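PDB 3I2W: syndapin from Drosophila melanogaster, which probably takes part in endocytosis, working as a homodimer that binds phospholipid membranes through its F-BAR domain and regulates internalisation of plasma-membrane proteins. Local coordinates for residues K87-L90 / C91-N95; S165-S168 / P169-K173; S205-I208 / E209-S213. All coordinates share one frame; numbering follows the deposited sequence.

Contact 1 of 3, residues K87-L90 / C91-N95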
loop_
_atom_site.group_PDB
_atom_site.type_symbol
_atom_site.label_atom_id
_atom_site.label_comp_id
_atom_site.label_asym_id
_atom_site.label_seq_id
_atom_site.Cartn_x
_atom_site.Cartn_y
_atom_site.Cartn_z
ATOM N N LYS B 87 10.333 0.091 1.483
ATOM C CA LYS B 87 10.225 0.263 2.930
ATOM C C LYS B 87 11.575 0.628 3.557
ATOM O O LYS B 87 11.670 1.459 4.458
ATOM C CB LYS B 87 9.683 -1.018 3.534
ATOM C CG LYS B 87 9.542 -0.930 4.993
ATOM C CD LYS B 87 10.518 -1.829 5.685
ATOM C CE LYS B 87 10.695 -1.363 7.109
ATOM N NZ LYS B 87 11.538 -2.389 7.786
ATOM N N ASP B 88 12.632 -0.004 3.074
ATOM C CA ASP B 88 13.900 0.147 3.707
ATOM C C ASP B 88 14.520 1.430 3.245
ATOM O O ASP B 88 15.077 2.200 4.066
ATOM C CB ASP B 88 14.801 -1.058 3.451
ATOM C CG ASP B 88 14.566 -2.221 4.466
ATOM O OD1 ASP B 88 13.787 -2.131 5.456
ATOM O OD2 ASP B 88 15.173 -3.286 4.254
ATOM N N ASN B 89 14.420 1.697 1.948
ATOM C CA ASN B 89 14.830 3.032 1.516
ATOM C C ASN B 89 14.153 4.201 2.192
ATOM O O ASN B 89 14.833 5.158 2.495
ATOM C CB ASN B 89 14.756 3.218 0.012
ATOM C CG ASN B 89 15.804 2.440 -0.688
ATOM O OD1 ASN B 89 16.791 2.006 -0.073
ATOM N ND2 ASN B 89 15.591 2.190 -1.952
ATOM N N LEU B 90 12.830 4.138 2.418
ATOM C CA LEU B 90 12.116 5.248 3.021
ATOM C C LEU B 90 12.637 5.377 4.421
ATOM O O LEU B 90 12.923 6.462 4.867
ATOM C CB LEU B 90 10.622 5.028 3.060
ATOM C CG LEU B 90 9.855 4.974 1.750
ATOM C CD1 LEU B 90 8.449 4.604 2.054
ATOM C CD2 LEU B 90 9.877 6.235 0.955
ATOM N N CYS B 91 12.808 4.278 5.126
ATOM C CA CYS B 91 13.283 4.432 6.480
ATOM C C CYS B 91 14.717 4.721 6.703
ATOM O O CYS B 91 15.020 5.244 7.738
ATOM C CB CYS B 91 12.899 3.285 7.384
ATOM S SG CYS B 91 11.176 3.142 7.340
ATOM N N ASN B 92 15.631 4.369 5.832
ATOM C CA ASN B 92 17.014 4.601 6.229
ATOM C C ASN B 92 17.708 5.531 5.312
ATOM O O ASN B 92 18.716 6.037 5.698
ATOM C CB ASN B 92 17.872 3.338 6.328
ATOM C CG ASN B 92 17.120 2.124 6.877
ATOM O OD1 ASN B 92 16.445 2.219 7.878
ATOM N ND2 ASN B 92 17.253 0.978 6.205
ATOM N N ASP B 93 17.241 5.717 4.082
ATOM C CA ASP B 93 17.717 6.857 3.308
ATOM C C ASP B 93 16.947 8.126 3.773
ATOM O O ASP B 93 17.555 9.145 4.117
ATOM C CB ASP B 93 17.610 6.663 1.779
ATOM C CG ASP B 93 18.592 5.564 1.195
ATOM O OD1 ASP B 93 19.592 5.154 1.864
ATOM O OD2 ASP B 93 18.348 5.126 0.019
ATOM N N VAL B 94 15.624 8.073 3.811
ATOM C CA VAL B 94 14.897 9.302 3.918
ATOM C C VAL B 94 14.588 9.672 5.361
ATOM O O VAL B 94 14.980 10.729 5.825
ATOM C CB VAL B 94 13.652 9.265 3.056
ATOM C CG1 VAL B 94 12.967 10.607 3.071
ATOM C CG2 VAL B 94 14.041 8.916 1.636
ATOM N N ASN B 95 13.915 8.813 6.104
ATOM C CA ASN B 95 13.540 9.264 7.408
ATOM C C ASN B 95 14.733 9.686 8.282
ATOM O O ASN B 95 14.653 10.677 8.913
ATOM C CB ASN B 95 12.536 8.335 8.096
ATOM C CG ASN B 95 11.117 8.846 7.987
ATOM O OD1 ASN B 95 10.872 9.901 7.416
ATOM N ND2 ASN B 95 10.162 8.076 8.472
#

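Contact 2 of 3, residues S165-S168 / P169-K173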
loop_
_atom_site.group_PDB
_atom_site.type_symbol
_atom_site.label_atom_id
_atom_site.label_comp_id
_atom_site.label_asym_id
_atom_site.label_seq_id
_atom_site.Cartn_x
_atom_site.Cartn_y
_atom_site.Cartn_z
ATOM N N SER B 165 -28.084 81.532 43.648
ATOM C CA SER B 165 -27.599 82.650 44.376
ATOM C C SER B 165 -27.500 82.458 45.895
ATOM O O SER B 165 -27.159 83.403 46.626
ATOM C CB SER B 165 -28.340 83.899 43.979
ATOM O OG SER B 165 -29.517 84.010 44.731
ATOM N N SER B 166 -27.732 81.245 46.381
ATOM C CA SER B 166 -27.523 80.989 47.793
ATOM C C SER B 166 -26.095 80.536 48.076
ATOM O O SER B 166 -25.629 80.629 49.200
ATOM C CB SER B 166 -28.446 79.905 48.250
ATOM O OG SER B 166 -28.224 78.861 47.348
ATOM N N LEU B 167 -25.388 80.039 47.074
ATOM C CA LEU B 167 -24.068 79.484 47.352
ATOM C C LEU B 167 -23.211 80.557 47.920
ATOM O O LEU B 167 -23.380 81.706 47.552
ATOM C CB LEU B 167 -23.404 78.965 46.084
ATOM C CG LEU B 167 -24.124 77.733 45.612
ATOM C CD1 LEU B 167 -23.658 77.468 44.242
ATOM C CD2 LEU B 167 -23.760 76.613 46.485
ATOM N N SER B 168 -22.257 80.180 48.765
ATOM C CA SER B 168 -21.389 81.172 49.395
ATOM C C SER B 168 -20.349 81.703 48.402
ATOM O O SER B 168 -20.072 81.057 47.403
ATOM C CB SER B 168 -20.710 80.546 50.608
ATOM O OG SER B 168 -19.482 79.991 50.234
ATOM N N PRO B 169 -19.728 82.855 48.671
ATOM C CA PRO B 169 -18.666 83.254 47.732
ATOM C C PRO B 169 -17.539 82.261 47.521
ATOM O O PRO B 169 -17.058 82.193 46.409
ATOM C CB PRO B 169 -18.107 84.569 48.318
ATOM C CG PRO B 169 -18.648 84.686 49.596
ATOM C CD PRO B 169 -19.833 83.792 49.790
ATOM N N ASP B 170 -17.106 81.549 48.565
ATOM C CA ASP B 170 -16.115 80.489 48.481
ATOM C C ASP B 170 -16.600 79.357 47.576
ATOM O O ASP B 170 -15.826 78.667 46.970
ATOM C CB ASP B 170 -15.866 79.865 49.881
ATOM C CG ASP B 170 -14.490 80.239 50.488
ATOM O OD1 ASP B 170 -13.725 81.013 49.858
ATOM O OD2 ASP B 170 -14.167 79.790 51.627
ATOM N N GLN B 171 -17.890 79.102 47.548
ATOM C CA GLN B 171 -18.331 77.997 46.751
ATOM C C GLN B 171 -18.272 78.441 45.323
ATOM O O GLN B 171 -17.827 77.705 44.465
ATOM C CB GLN B 171 -19.713 77.544 47.150
ATOM C CG GLN B 171 -19.746 76.966 48.543
ATOM C CD GLN B 171 -21.147 76.549 48.912
ATOM O OE1 GLN B 171 -21.953 77.327 49.392
ATOM N NE2 GLN B 171 -21.466 75.334 48.605
ATOM N N VAL B 172 -18.677 79.661 45.064
ATOM C CA VAL B 172 -18.773 80.081 43.705
ATOM C C VAL B 172 -17.365 80.152 43.131
ATOM O O VAL B 172 -17.121 79.858 41.933
ATOM C CB VAL B 172 -19.492 81.419 43.608
ATOM C CG1 VAL B 172 -19.314 81.992 42.230
ATOM C CG2 VAL B 172 -20.994 81.261 44.000
ATOM N N LYS B 173 -16.447 80.522 44.019
ATOM C CA LYS B 173 -15.061 80.683 43.677
ATOM C C LYS B 173 -14.419 79.335 43.371
ATOM O O LYS B 173 -13.761 79.228 42.379
ATOM C CB LYS B 173 -14.294 81.408 44.785
ATOM C CG LYS B 173 -12.951 81.983 44.308
ATOM C CD LYS B 173 -12.050 82.385 45.470
ATOM C CE LYS B 173 -10.552 82.307 45.129
ATOM N NZ LYS B 173 -10.292 82.540 43.653
#

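Contact 3 of 3, residues S205-I208 / E209-S213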
loop_
_atom_site.group_PDB
_atom_site.type_symbol
_atom_site.label_atom_id
_atom_site.label_comp_id
_atom_site.label_asym_id
_atom_site.label_seq_id
_atom_site.Cartn_x
_atom_site.Cartn_y
_atom_site.Cartn_z
ATOM N N SER B 205 11.459 54.710 12.241
ATOM C CA SER B 205 12.210 54.134 11.206
ATOM C C SER B 205 13.294 53.310 11.875
ATOM O O SER B 205 13.641 52.239 11.394
ATOM C CB SER B 205 12.704 55.215 10.299
ATOM O OG SER B 205 13.762 55.814 10.940
ATOM N N VAL B 206 13.797 53.756 13.007
ATOM C CA VAL B 206 14.743 52.916 13.737
ATOM C C VAL B 206 14.111 51.579 14.105
ATOM O O VAL B 206 14.777 50.540 14.016
ATOM C CB VAL B 206 15.231 53.601 14.994
ATOM C CG1 VAL B 206 15.991 52.603 15.954
ATOM C CG2 VAL B 206 16.093 54.792 14.603
ATOM N N TYR B 207 12.848 51.627 14.553
ATOM C CA TYR B 207 12.023 50.471 14.871
ATOM C C TYR B 207 11.953 49.588 13.644
ATOM O O TYR B 207 12.373 48.457 13.681
ATOM C CB TYR B 207 10.618 50.946 15.251
ATOM C CG TYR B 207 9.554 49.876 15.530
ATOM C CD1 TYR B 207 9.843 48.766 16.291
ATOM C CD2 TYR B 207 8.253 50.043 15.097
ATOM C CE1 TYR B 207 8.892 47.815 16.564
ATOM C CE2 TYR B 207 7.296 49.107 15.387
ATOM C CZ TYR B 207 7.621 47.983 16.112
ATOM O OH TYR B 207 6.679 46.987 16.387
ATOM N N ILE B 208 11.431 50.105 12.548
ATOM C CA ILE B 208 11.396 49.374 11.306
ATOM C C ILE B 208 12.728 48.682 11.002
ATOM O O ILE B 208 12.746 47.490 10.789
ATOM C CB ILE B 208 10.861 50.252 10.175
ATOM C CG1 ILE B 208 9.519 50.812 10.663
ATOM C CG2 ILE B 208 10.699 49.478 8.885
ATOM C CD1 ILE B 208 8.693 51.618 9.656
ATOM N N GLU B 209 13.841 49.382 11.036
ATOM C CA GLU B 209 15.082 48.720 10.729
ATOM C C GLU B 209 15.302 47.531 11.612
ATOM O O GLU B 209 15.542 46.432 11.142
ATOM C CB GLU B 209 16.218 49.632 10.988
ATOM C CG GLU B 209 16.931 50.133 9.774
ATOM C CD GLU B 209 18.277 50.727 10.217
ATOM O OE1 GLU B 209 19.330 50.230 9.734
ATOM O OE2 GLU B 209 18.268 51.654 11.095
ATOM N N ASP B 210 15.252 47.767 12.907
ATOM C CA ASP B 210 15.368 46.707 13.894
ATOM C C ASP B 210 14.460 45.486 13.660
ATOM O O ASP B 210 14.941 44.355 13.528
ATOM C CB ASP B 210 15.174 47.285 15.284
ATOM C CG ASP B 210 16.301 48.227 15.675
ATOM O OD1 ASP B 210 17.264 48.308 14.889
ATOM O OD2 ASP B 210 16.237 48.859 16.763
HETATM N N MSE B 211 13.158 45.681 13.601
HETATM C CA MSE B 211 12.387 44.530 13.385
HETATM C C MSE B 211 12.778 43.830 12.017
HETATM O O MSE B 211 12.843 42.601 11.942
HETATM C CB MSE B 211 10.904 44.837 13.566
HETATM C CG MSE B 211 10.470 45.335 14.954
HETATM SE SE MSE B 211 10.177 44.131 16.267
HETATM C CE MSE B 211 11.599 44.428 17.092
ATOM N N THR B 212 13.110 44.579 10.961
ATOM C CA THR B 212 13.378 43.984 9.654
ATOM C C THR B 212 14.549 43.035 9.727
ATOM O O THR B 212 14.653 42.035 9.043
ATOM C CB THR B 212 13.639 45.072 8.708
ATOM O OG1 THR B 212 12.490 45.923 8.735
ATOM C CG2 THR B 212 13.762 44.583 7.282
ATOM N N SER B 213 15.405 43.313 10.658
ATOM C CA SER B 213 16.643 42.688 10.675
ATOM C C SER B 213 16.435 41.369 11.359
ATOM O O SER B 213 17.018 40.374 10.964
ATOM C CB SER B 213 17.554 43.594 11.446
ATOM O OG SER B 213 18.719 42.909 11.721
#

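Contact 1 of 3, residues K87-L90 / C91-N95
Two backbone N-H groups grip Asn89 O: that of Asp93, 2.9 Å from N to O, and that of Val94, with its N at 3.3 Å from the same Asn89 O. Sharing one carbonyl between donors four and five residues on is the mark of a helix slipping into a wider turn, and the next bond confirms it. Asn95 N gives a bond of 2.8 Å to Leu90 O, an i to i+5 link that closes a pi-type turn at 91-95, while Val94 N reaches Leu90 O only weakly. Before the widening the pattern is ordinary alpha, with Cys91 N on Lys87 O and Asn92 N on Asp88 O.

Asn89 and Asp93 run side by side and point the same way. Both have CG beside the backbone N, opposite the carbonyl carbon (chi1 -70° and -68°), and these matching first torsions make the side chains run together; equal second torsions then turn the amide and carboxylate planes to within 12° of each other. Asn89 OD1 and Asp93 OD2 are 3.5 Å apart, both acceptors as modelled, so they are neighbours and not a bonded pair. Just before them in the chain, Lys87 NZ forms a salt bridge with Asp88 OD1, 3.2 Å away, whose hydrogen bond is weak.

The inward face belongs to the helical bundle of the F-BAR domain. Asn95 ND2 donates to Gln28 O; Leu90 packs on Ile31 of helix 11-58 and, with Val94, on Cys239 of helix 169-240, wedging this part of helix 63-105 between the two.

Contact 2 of 3, residues S165-S168 / P169-K173
Leu167 and Val172 meet just where helix 169-240 begins, and with Ser168 and Gln171 they set out a capping box closed by a hydrophobic staple. Leu167, the residue before the N-cap, lays its CB 3.9 Å from Val172 CG2, the pairing across the first turn that defines the staple. The same leucine crosses the Gln171 side chain at about a right angle, its CD2 methyl coming up against the amide. The pair also meets the start of the loop that follows helix 114-159, Leu167 touching Ala161 and Val172 touching Asn162.

Ser168 is the N-cap and carries the polar half. Its backbone N donates to Gln171 OE1 at 2.9 Å, almost perfectly straight at 178°, although the donor stands somewhat tilted from the plane of the amide. In return, Gln171 N gives its hydrogen to Ser168 OG, 3.2 Å away, so that serine and glutamine each use one backbone N-H and one side-chain oxygen. Ser168 O is gripped as well: Val172 N lies 3.1 Å from it in the first i to i+4 bond of the helix, and Gln171 N approaches from above the carbonyl plane. Pro169, next in line, has no N-H to leave unsatisfied at the opening of the helix.

The glutamine reaches back because its chain runs extended beyond CG (chi2 179°) and then swings the amide across (chi3 -86°), which leaves Gln171 NE2 3.4 Å from Leu167 CD2.

Contact 3 of 3, residues S205-I208 / E209-S213
The Tyr207 ring meets Met211, a selenomethionine in this crystal, obliquely: CG of Met211 comes within 3.4 Å of Tyr207 CE1, and its SE sits 5.1 Å from the ring centroid, 62° off the ring normal. That is a Met-aromatic contact between residues one helical turn apart, made possible as Tyr207 throws its ring out opposite the backbone N (chi1 176°) while the Met211 chain bends at both of its outer torsions. Trp130 stacks on the same tyrosine ring and Trp5 meets it edge-to-face. Beyond the ring, Tyr207 OH is bonded to both Trp5 O and Gln127 NE2. The other flat group, the Asp210 carboxylate, lies alongside Val206, with OD2 3.8 Å from Val206 CG1.

All this belongs to helix 169-240, a long helix of the F-BAR bundle, at a kink where the N-H groups of Ser205 and Val206 have no bond to the turn before. From Glu209 to Thr212 each backbone N bonds the carbonyl four residues back. Met211 also packs on Phe123 and Ala126 of helix 114-159, while Trp283 of the second subunit covers Tyr207 and Ile208.

Ile208 O receives two donors from one residue: Thr212 N at 2.9 Å, and Thr212 OG1 at 2.6 Å from above the carbonyl plane. A valine in place of Thr212 would probably leave Ile208 O to the backbone N-H alone, its second grip lost. Thr212 holds its hydroxyl beside its own backbone N (chi1 -57°), and the residue packs on Ile277 of the second subunit.

Overall arrangement
Along the chain the three sites follow one another without overlapping, all inside the F-BAR domain. Contact 1 lies on helix 63-105, about 20 Å from the centre of the chain; contact 2 is far out at about 75 Å, where the loop after helix 114-159 turns into helix 169-240; contact 3 lies farther along that same helix. Centre to centre, contacts 1 and 2 are about 94 Å apart, 2 and 3 about 59 Å, and 1 and 3 about 44 Å. Helix 169-240 links them: it starts at contact 2, passes through contact 3 beside the second subunit, and ends against contact 1, spanning much of the elongated bundle that forms the dimer.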